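Local coordinates for protein phosphonate monoester hydrolase (Ruegeria pomeroyi, PDB 4UPK) that belongs, as a phosphonate monoester hydrolase, to the sulfatase family of the alkaline phosphatase clan and is one of four chains in its assembly, at residues R285-S288 with P289-V293; A387-E390 with S391-M395; I461-A465 with R466-V470; M517-T520 with L521-S525. All coordinates share one frame; numbering follows the deposited sequence.

Contact 1 (R285-S288 with P289-V293); sequences RYSS and PASFV
Pro-289 follows Ser-288 directly, and the peptide link holds its CD 3.4 Å from Ser-288 CB. This proline opens a short 3-10 turn. Ala-290 follows with a lighter touch: its methyl carbon CB lies 3.8 Å from Ser-288 OG. Ser-291 supplies most of the polar link, reaching one acceptor twice. Its backbone N donates to Ser-288 O over 3.0 Å with an N-H...O angle of 138°, arriving 60° out of the carbonyl plane. Its hydroxyl OG donates to the same Ser-288 O, also at 3.0 Å, but in the carbonyl plane and on a lone pair, so the two donors approach from different directions. A chi1 of 70° sets OG between the backbone N and the carbonyl carbon of Ser-291, folding the hydroxyl back over the turn. Phe-292 N adds a weak bond to Ser-288 O at 3.3 Å and a shorter one to Pro-289 O at 3.0 Å. Its ring reaches back to Ser-287, with CE1 4.1 Å from Ser-287 CB and the approach oblique to the ring. The turn thus directs the chain out of helix 280-286 into the loop that precedes helix 303-333. Pro-289 and Phe-292 both pack on Leu-309 of that helix, and Trp-358 meets the Phe-292 ring edge-to-face.

Contact 2 (A387-E390 with S391-M395); sequences APTE and SIDLM
The backbone closes a tight turn from Glu-390 to Asp-393: Asp-393 N donates to Glu-390 O over 3.0 Å with an N-H...O angle of 159°, from above the carbonyl plane. The side chain of Asp-393 returns the link. Its OD2 accepts from Glu-390 N at 3.0 Å, nearly straight at 172°, although the N-H comes down on the carboxylate from well outside its plane. With CG anti to the carbonyl carbon (chi1 -62°), the carboxylate turns back toward the strand and brings OD2 within 3.9 Å of Thr-389 CB. These two bonds span the turn through which strand 388-390, paired in parallel with strand 70-76 in the large mixed sheet of this sulfatase-family fold, passes by way of a 3-10 segment into helix 394-402. Glu-390 and Ile-392 run alongside each other, pointing the same way. The Glu-390 chain is extended past CG, and its OE1 ends 3.5 Å from Ile-392 CD1, while Glu-390 CB lies 3.8 Å from Ile-392 CG1. Both acids are buried and paired elsewhere: Tyr-94 OH bonds Glu-390 OE1, Phe-432 N bonds OE2, and Arg-428 forms a salt bridge with Asp-393 OD1. The two carboxylates come no nearer than 5.1 Å, Glu-390 OE1 to Asp-393 OD1, a like-charge proximity that Arg-428 probably eases.

Contact 3 (I461-A465 with R466-V470); sequences ILRDA and RFTLV
Asp-464 meets Phe-467 at the edge of the ring, its OD2 3.9 Å from Phe-467 CD2 and near the ring plane. One face of that ring carries Arg-466 CG, offset toward the rim, and the extended Arg-466 chain continues past it until Phe-467 CZ sits 3.4 Å above the plane of the Arg-466 guanidinium, over its centre. The guanidinium is held further by a salt bridge to Asp-482. Within strand 461-463, the Arg-463 guanidinium has Ile-461 CG2 over one face, offset toward the rim, while a salt bridge to Asp-365 engages its NE. The carboxylate of Asp-464 also shapes the backbone. With CG anti to the backbone N (chi1 165°), OD2 swings over the bend and accepts from Phe-467 N at 3.2 Å and 169°, slightly out of the carboxylate plane on its anti side; a weak bond from Arg-466 N shares this oxygen. These contacts close the tip of a beta hairpin joining strands 458-463 and 467-472 within a four-stranded antiparallel sheet. Asp-464 N donates to Phe-467 O over 2.8 Å. Farther in, Leu-462 and Leu-469 form a hydrogen-bonded pair, with Leu-462 N to Leu-469 O at 2.9 Å and Leu-469 N to Leu-462 O at 3.1 Å. Their side chains project to the sheet face where Leu-469 packs on helix 499-515. On the other face the Ile-461 and Thr-468 side chains cross at an angle, their CG2 atoms 3.7 Å apart, and Ile-461 CG1 lies alongside Val-470 CG2 at 4.1 Å.

Contact 4 (M517-T520 with L521-S525); sequences MDHT and LSLCS
Ser-522 stands over His-519, its OG 3.7 Å above one face of the imidazole and offset toward the rim. A chi1 of 72° puts this hydroxyl between the backbone N and the carbonyl carbon of Ser-522, from where it also makes a weak bond to Asp-518 O at 3.5 Å. Leu-523 takes the edge of the same ring, in plane: its CD1 lies 3.7 Å from His-519 CD2, and the two side chains cross at a slant. The rotation of the imidazole is fixed at both nitrogens, because ND1 donates to Met-517 O over 2.6 Å and NE2 bonds Ser-455 OG of the second subunit. Thr-520 meets Asp-518 OD1 twice. Thr-520 OG1 lies beside its own backbone N (chi1 -54°), so both groups reach Asp-518 OD1: N at 3.1 Å and 163°, nearly along the C-O axis, and OG1 at 2.6 Å on the syn lone pair. The other oxygen, OD2, forms a salt bridge with Arg-108 of the second subunit. Two waters complete the loop. One donates to Asp-518 O at 2.8 Å and accepts from Leu-521 N at 2.7 Å; the other links His-519 O to Leu-523 N. Geometrically this is an Asx turn, Asp-518 OD1 to Thr-520 N, followed by a type I beta turn from Leu-521 to Cys-524 that leads into strand 524-527 beside the second subunit.

How the contacts relate
The four contacts follow one another along the chain without interleaving, and none touches another. Contacts 1 and 2 both belong to the sulfatase-family part of the chain but lie on opposite sides of its centre, 30 Å apart between centres. Contact 2, whose strand 388-390 belongs to the large mixed sheet, is the innermost. It lies nearest to contact 3, at 17 Å between centres and about 6 Å between nearest atoms. Contact 3 belongs to the separate four-stranded antiparallel sheet, against which helix 499-515 packs; that helix precedes contact 4. The widest separation, 42 Å between centres, is from contact 1 to contact 4. Contacts 1 to 3 lie within a single chain, whereas contact 4, near the C-terminus, helps build a subunit interface.

Contact 1 (R285-S288 with P289-V293)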
loop_
_atom_site.group_PDB
_atom_site.type_symbol
_atom_site.label_atom_id
_atom_site.label_comp_id
_atom_site.label_asym_id
_atom_site.label_seq_id
_atom_site.Cartn_x
_atom_site.Cartn_y
_atom_site.Cartn_z
ATOM N N ARG A 285 38.156 14.295 18.842
ATOM C CA ARG A 285 38.457 15.080 17.642
ATOM C C ARG A 285 37.217 15.398 16.793
ATOM O O ARG A 285 37.312 16.252 15.918
ATOM C CB ARG A 285 39.534 14.365 16.796
ATOM C CG ARG A 285 40.991 14.684 17.190
ATOM C CD ARG A 285 41.982 13.551 16.889
ATOM N NE ARG A 285 41.669 12.834 15.649
ATOM C CZ ARG A 285 41.855 11.531 15.451
ATOM N NH1 ARG A 285 42.407 10.777 16.400
ATOM N NH2 ARG A 285 41.508 10.974 14.295
ATOM N N TYR A 286 36.065 14.726 17.067
ATOM C CA TYR A 286 34.773 14.846 16.361
ATOM C C TYR A 286 34.143 16.230 16.542
ATOM O O TYR A 286 33.693 16.816 15.549
ATOM C CB TYR A 286 33.822 13.723 16.829
ATOM C CG TYR A 286 32.525 13.584 16.052
ATOM C CD1 TYR A 286 32.457 12.805 14.904
ATOM C CD2 TYR A 286 31.349 14.172 16.507
ATOM C CE1 TYR A 286 31.265 12.664 14.197
ATOM C CE2 TYR A 286 30.157 14.052 15.796
ATOM C CZ TYR A 286 30.117 13.288 14.650
ATOM O OH TYR A 286 28.931 13.146 13.974
ATOM N N SER A 287 34.092 16.733 17.804
ATOM C CA SER A 287 33.555 18.053 18.192
ATOM C C SER A 287 34.593 18.827 18.988
ATOM O O SER A 287 35.522 18.237 19.545
ATOM C CB SER A 287 32.279 17.912 19.019
ATOM O OG SER A 287 31.192 17.425 18.248
ATOM N N SER A 288 34.439 20.157 19.038
ATOM C CA SER A 288 35.362 21.052 19.747
ATOM C C SER A 288 34.644 22.360 20.089
ATOM O O SER A 288 33.585 22.627 19.511
ATOM C CB SER A 288 36.612 21.337 18.892
ATOM O OG SER A 288 36.328 22.078 17.716
ATOM N N PRO A 289 35.196 23.205 20.997
ATOM C CA PRO A 289 34.560 24.507 21.259
ATOM C C PRO A 289 34.329 25.320 19.972
ATOM O O PRO A 289 33.248 25.894 19.810
ATOM C CB PRO A 289 35.547 25.186 22.211
ATOM C CG PRO A 289 36.277 24.079 22.861
ATOM C CD PRO A 289 36.422 23.043 21.802
ATOM N N ALA A 290 35.316 25.290 19.017
ATOM C CA ALA A 290 35.279 25.959 17.699
ATOM C C ALA A 290 34.102 25.506 16.821
ATOM O O ALA A 290 33.616 26.303 16.008
ATOM C CB ALA A 290 36.587 25.750 16.952
ATOM N N SER A 291 33.635 24.249 16.976
ATOM C CA SER A 291 32.496 23.744 16.199
ATOM C C SER A 291 31.147 23.967 16.910
ATOM O O SER A 291 30.102 23.756 16.307
ATOM C CB SER A 291 32.697 22.271 15.824
ATOM O OG SER A 291 32.590 21.412 16.950
ATOM N N PHE A 292 31.174 24.399 18.180
ATOM C CA PHE A 292 29.997 24.633 19.031
ATOM C C PHE A 292 29.491 26.088 19.066
ATOM O O PHE A 292 28.546 26.390 19.804
ATOM C CB PHE A 292 30.289 24.134 20.459
ATOM C CG PHE A 292 29.696 22.794 20.794
ATOM C CD1 PHE A 292 29.948 21.686 19.997
ATOM C CD2 PHE A 292 28.896 22.634 21.921
ATOM C CE1 PHE A 292 29.377 20.451 20.296
ATOM C CE2 PHE A 292 28.337 21.394 22.225
ATOM C CZ PHE A 292 28.572 20.316 21.407
ATOM N N VAL A 293 30.115 26.978 18.266
ATOM C CA VAL A 293 29.785 28.407 18.165
ATOM C C VAL A 293 30.013 28.873 16.704
ATOM O O VAL A 293 30.737 28.213 15.980
ATOM C CB VAL A 293 30.607 29.302 19.168
ATOM C CG1 VAL A 293 30.214 29.067 20.621
ATOM C CG2 VAL A 293 32.111 29.155 18.974
#

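Contact 2 (A387-E390 with S391-M395)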
loop_
_atom_site.group_PDB
_atom_site.type_symbol
_atom_site.label_atom_id
_atom_site.label_comp_id
_atom_site.label_asym_id
_atom_site.label_seq_id
_atom_site.Cartn_x
_atom_site.Cartn_y
_atom_site.Cartn_z
ATOM N N ALA A 387 15.430 3.207 39.975
ATOM C CA ALA A 387 15.512 2.058 39.064
ATOM C C ALA A 387 15.978 2.495 37.665
ATOM O O ALA A 387 15.653 3.612 37.269
ATOM C CB ALA A 387 14.152 1.382 38.959
ATOM N N PRO A 388 16.727 1.660 36.896
ATOM C CA PRO A 388 17.130 2.085 35.536
ATOM C C PRO A 388 15.927 2.188 34.597
ATOM O O PRO A 388 15.154 1.240 34.432
ATOM C CB PRO A 388 18.100 0.976 35.071
ATOM C CG PRO A 388 18.415 0.187 36.281
ATOM C CD PRO A 388 17.222 0.299 37.184
ATOM N N THR A 389 15.760 3.364 34.013
ATOM C CA THR A 389 14.694 3.636 33.049
ATOM C C THR A 389 15.348 4.020 31.736
ATOM O O THR A 389 16.496 4.471 31.721
ATOM C CB THR A 389 13.613 4.613 33.592
ATOM O OG1 THR A 389 14.198 5.874 33.885
ATOM C CG2 THR A 389 12.878 4.073 34.833
ATOM N N GLU A 390 14.637 3.772 30.627
ATOM C CA GLU A 390 15.131 4.010 29.282
ATOM C C GLU A 390 14.194 4.905 28.504
ATOM O O GLU A 390 13.004 4.948 28.792
ATOM C CB GLU A 390 15.341 2.668 28.568
ATOM C CG GLU A 390 16.527 1.891 29.114
ATOM C CD GLU A 390 16.770 0.535 28.509
ATOM O OE1 GLU A 390 15.924 0.100 27.703
ATOM O OE2 GLU A 390 17.798 -0.100 28.839
ATOM N N SER A 391 14.742 5.615 27.500
ATOM C CA SER A 391 14.001 6.564 26.659
ATOM C C SER A 391 12.817 5.917 25.923
ATOM O O SER A 391 11.830 6.587 25.617
ATOM C CB SER A 391 14.955 7.251 25.684
ATOM O OG SER A 391 15.587 6.300 24.844
ATOM N N ILE A 392 12.922 4.596 25.659
ATOM C CA ILE A 392 11.915 3.773 24.986
ATOM C C ILE A 392 10.689 3.482 25.862
ATOM O O ILE A 392 9.683 3.009 25.353
ATOM C CB ILE A 392 12.564 2.481 24.426
ATOM C CG1 ILE A 392 13.212 1.631 25.552
ATOM C CG2 ILE A 392 13.546 2.827 23.306
ATOM C CD1 ILE A 392 13.479 0.194 25.183
ATOM N N ASP A 393 10.774 3.792 27.176
ATOM C CA ASP A 393 9.696 3.609 28.153
ATOM C C ASP A 393 8.647 4.729 28.114
ATOM O O ASP A 393 7.604 4.609 28.751
ATOM C CB ASP A 393 10.283 3.519 29.575
ATOM C CG ASP A 393 11.223 2.362 29.836
ATOM O OD1 ASP A 393 11.219 1.384 29.029
ATOM O OD2 ASP A 393 11.957 2.419 30.841
ATOM N N LEU A 394 8.912 5.811 27.371
ATOM C CA LEU A 394 8.002 6.956 27.325
ATOM C C LEU A 394 6.735 6.712 26.498
ATOM O O LEU A 394 5.633 6.898 27.016
ATOM C CB LEU A 394 8.764 8.224 26.917
ATOM C CG LEU A 394 9.427 9.049 28.036
ATOM C CD1 LEU A 394 10.414 8.245 28.854
ATOM C CD2 LEU A 394 10.169 10.216 27.447
ATOM N N MET A 395 6.886 6.247 25.240
ATOM C CA MET A 395 5.762 5.913 24.357
ATOM C C MET A 395 4.776 4.930 25.057
ATOM O O MET A 395 3.594 5.264 25.128
ATOM C CB MET A 395 6.237 5.394 22.963
ATOM C CG MET A 395 5.231 4.481 22.275
ATOM S SD MET A 395 5.605 4.247 20.550
ATOM C CE MET A 395 4.118 3.465 19.970
#

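Contact 3 (I461-A465 with R466-V470)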
loop_
_atom_site.group_PDB
_atom_site.type_symbol
_atom_site.label_atom_id
_atom_site.label_comp_id
_atom_site.label_asym_id
_atom_site.label_seq_id
_atom_site.Cartn_x
_atom_site.Cartn_y
_atom_site.Cartn_z
ATOM N N ILE A 461 26.396 -0.324 24.803
ATOM C CA ILE A 461 26.723 0.016 26.203
ATOM C C ILE A 461 25.730 -0.693 27.153
ATOM O O ILE A 461 24.524 -0.615 26.937
ATOM C CB ILE A 461 26.725 1.566 26.437
ATOM C CG1 ILE A 461 27.642 2.332 25.424
ATOM C CG2 ILE A 461 27.060 1.930 27.901
ATOM C CD1 ILE A 461 27.147 3.676 24.991
ATOM N N LEU A 462 26.236 -1.372 28.195
ATOM C CA LEU A 462 25.403 -2.008 29.216
ATOM C C LEU A 462 25.778 -1.431 30.586
ATOM O O LEU A 462 26.915 -1.575 31.011
ATOM C CB LEU A 462 25.497 -3.562 29.195
ATOM C CG LEU A 462 24.486 -4.292 30.094
ATOM C CD1 LEU A 462 23.884 -5.479 29.385
ATOM C CD2 LEU A 462 25.116 -4.726 31.419
ATOM N N ARG A 463 24.831 -0.774 31.258
ATOM C CA ARG A 463 25.056 -0.155 32.564
ATOM C C ARG A 463 24.474 -1.018 33.644
ATOM O O ARG A 463 23.265 -1.062 33.828
ATOM C CB ARG A 463 24.496 1.273 32.645
ATOM C CG ARG A 463 25.104 2.222 31.621
ATOM C CD ARG A 463 24.403 3.544 31.604
ATOM N NE ARG A 463 24.728 4.279 30.384
ATOM C CZ ARG A 463 24.012 4.229 29.265
ATOM N NH1 ARG A 463 22.895 3.512 29.214
ATOM N NH2 ARG A 463 24.403 4.906 28.192
ATOM N N ASP A 464 25.348 -1.729 34.333
ATOM C CA ASP A 464 25.048 -2.602 35.451
ATOM C C ASP A 464 25.207 -1.735 36.722
ATOM O O ASP A 464 25.751 -0.627 36.643
ATOM C CB ASP A 464 26.050 -3.783 35.362
ATOM C CG ASP A 464 26.217 -4.676 36.557
ATOM O OD1 ASP A 464 25.295 -5.454 36.844
ATOM O OD2 ASP A 464 27.304 -4.660 37.151
ATOM N N ALA A 465 24.704 -2.209 37.872
ATOM C CA ALA A 465 24.793 -1.494 39.160
ATOM C C ALA A 465 26.249 -1.095 39.542
ATOM O O ALA A 465 26.475 -0.023 40.119
ATOM C CB ALA A 465 24.180 -2.343 40.265
ATOM N N ARG A 466 27.223 -1.968 39.192
ATOM C CA ARG A 466 28.644 -1.786 39.449
ATOM C C ARG A 466 29.457 -1.427 38.176
ATOM O O ARG A 466 30.302 -0.540 38.215
ATOM C CB ARG A 466 29.226 -3.050 40.113
ATOM C CG ARG A 466 30.710 -2.904 40.429
ATOM C CD ARG A 466 31.281 -4.074 41.155
ATOM N NE ARG A 466 32.731 -3.948 41.222
ATOM C CZ ARG A 466 33.564 -4.960 41.404
ATOM N NH1 ARG A 466 33.102 -6.192 41.540
ATOM N NH2 ARG A 466 34.867 -4.753 41.428
ATOM N N PHE A 467 29.236 -2.149 37.080
ATOM C CA PHE A 467 30.017 -1.926 35.873
ATOM C C PHE A 467 29.289 -1.309 34.707
ATOM O O PHE A 467 28.057 -1.338 34.626
ATOM C CB PHE A 467 30.641 -3.246 35.406
ATOM C CG PHE A 467 31.626 -3.925 36.333
ATOM C CD1 PHE A 467 32.972 -3.585 36.312
ATOM C CD2 PHE A 467 31.225 -4.969 37.157
ATOM C CE1 PHE A 467 33.897 -4.249 37.132
ATOM C CE2 PHE A 467 32.151 -5.633 37.972
ATOM C CZ PHE A 467 33.478 -5.247 37.972
ATOM N N THR A 468 30.085 -0.762 33.771
ATOM C CA THR A 468 29.648 -0.279 32.466
ATOM C C THR A 468 30.548 -0.982 31.467
ATOM O O THR A 468 31.771 -0.921 31.577
ATOM C CB THR A 468 29.648 1.251 32.332
ATOM O OG1 THR A 468 28.712 1.793 33.253
ATOM C CG2 THR A 468 29.280 1.714 30.911
ATOM N N LEU A 469 29.931 -1.696 30.547
ATOM C CA LEU A 469 30.603 -2.433 29.495
ATOM C C LEU A 469 30.306 -1.759 28.140
ATOM O O LEU A 469 29.158 -1.396 27.868
ATOM C CB LEU A 469 30.123 -3.910 29.490
ATOM C CG LEU A 469 30.511 -4.759 28.261
ATOM C CD1 LEU A 469 31.953 -5.250 28.334
ATOM C CD2 LEU A 469 29.594 -5.886 28.108
ATOM N N VAL A 470 31.353 -1.600 27.304
ATOM C CA VAL A 470 31.256 -1.077 25.948
ATOM C C VAL A 470 31.780 -2.177 25.011
ATOM O O VAL A 470 32.888 -2.671 25.203
ATOM C CB VAL A 470 31.987 0.276 25.735
ATOM C CG1 VAL A 470 31.913 0.728 24.275
ATOM C CG2 VAL A 470 31.445 1.372 26.672
#

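Contact 4 (M517-T520 with L521-S525)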
loop_
_atom_site.group_PDB
_atom_site.type_symbol
_atom_site.label_atom_id
_atom_site.label_comp_id
_atom_site.label_asym_id
_atom_site.label_seq_id
_atom_site.Cartn_x
_atom_site.Cartn_y
_atom_site.Cartn_z
ATOM N N MET A 517 14.907 -8.802 19.970
ATOM C CA MET A 517 14.930 -8.795 18.509
ATOM C C MET A 517 13.580 -8.237 18.054
ATOM O O MET A 517 12.695 -8.085 18.899
ATOM C CB MET A 517 15.165 -10.193 17.938
ATOM C CG MET A 517 16.612 -10.587 17.919
ATOM S SD MET A 517 16.820 -12.191 17.129
ATOM C CE MET A 517 16.555 -13.243 18.485
ATOM N N ASP A 518 13.423 -7.904 16.754
ATOM C CA ASP A 518 12.186 -7.310 16.224
ATOM C C ASP A 518 10.903 -8.098 16.553
ATOM O O ASP A 518 10.708 -9.196 16.033
ATOM C CB ASP A 518 12.311 -7.025 14.714
ATOM C CG ASP A 518 11.349 -5.969 14.186
ATOM O OD1 ASP A 518 10.237 -5.838 14.743
ATOM O OD2 ASP A 518 11.695 -5.296 13.204
ATOM N N HIS A 519 10.030 -7.524 17.413
ATOM C CA HIS A 519 8.765 -8.156 17.854
ATOM C C HIS A 519 7.497 -7.756 17.057
ATOM O O HIS A 519 6.388 -8.100 17.489
ATOM C CB HIS A 519 8.532 -7.902 19.358
ATOM C CG HIS A 519 9.269 -8.828 20.265
ATOM N ND1 HIS A 519 10.646 -8.783 20.379
ATOM C CD2 HIS A 519 8.790 -9.753 21.125
ATOM C CE1 HIS A 519 10.959 -9.679 21.296
ATOM N NE2 HIS A 519 9.878 -10.313 21.745
ATOM N N THR A 520 7.654 -7.067 15.898
ATOM C CA THR A 520 6.533 -6.648 15.040
ATOM C C THR A 520 5.535 -7.797 14.763
ATOM O O THR A 520 4.337 -7.607 14.975
ATOM C CB THR A 520 7.033 -5.932 13.768
ATOM O OG1 THR A 520 7.881 -4.859 14.165
ATOM C CG2 THR A 520 5.893 -5.362 12.910
ATOM N N LEU A 521 6.035 -8.978 14.328
ATOM C CA LEU A 521 5.222 -10.154 14.010
ATOM C C LEU A 521 5.688 -11.458 14.683
ATOM O O LEU A 521 5.011 -12.478 14.533
ATOM C CB LEU A 521 5.139 -10.366 12.480
ATOM C CG LEU A 521 4.544 -9.240 11.615
ATOM C CD1 LEU A 521 4.996 -9.380 10.168
ATOM C CD2 LEU A 521 3.039 -9.231 11.702
ATOM N N SER A 522 6.818 -11.439 15.439
ATOM C CA SER A 522 7.362 -12.647 16.092
ATOM C C SER A 522 6.485 -13.306 17.171
ATOM O O SER A 522 6.740 -14.452 17.538
ATOM C CB SER A 522 8.788 -12.434 16.581
ATOM O OG SER A 522 8.851 -11.577 17.710
ATOM N N LEU A 523 5.471 -12.587 17.682
ATOM C CA LEU A 523 4.526 -13.102 18.676
ATOM C C LEU A 523 3.164 -13.405 18.070
ATOM O O LEU A 523 2.251 -13.832 18.781
ATOM C CB LEU A 523 4.414 -12.191 19.913
ATOM C CG LEU A 523 5.673 -12.076 20.772
ATOM C CD1 LEU A 523 5.465 -11.093 21.878
ATOM C CD2 LEU A 523 6.116 -13.440 21.326
ATOM N N CYS A 524 3.039 -13.212 16.750
ATOM C CA CYS A 524 1.838 -13.558 15.989
ATOM C C CYS A 524 2.020 -15.014 15.524
ATOM O O CYS A 524 3.157 -15.462 15.336
ATOM C CB CYS A 524 1.628 -12.600 14.812
ATOM S SG CYS A 524 0.102 -12.896 13.873
ATOM N N SER A 525 0.917 -15.764 15.395
ATOM C CA SER A 525 0.953 -17.176 14.985
ATOM C C SER A 525 -0.122 -17.483 13.964
ATOM O O SER A 525 -1.278 -17.110 14.162
ATOM C CB SER A 525 0.781 -18.107 16.189
ATOM O OG SER A 525 1.716 -17.813 17.214
HETATM O O HOH W 1 8.712 -9.475 14.030
HETATM O O HOH W 2 4.316 -9.624 17.370
#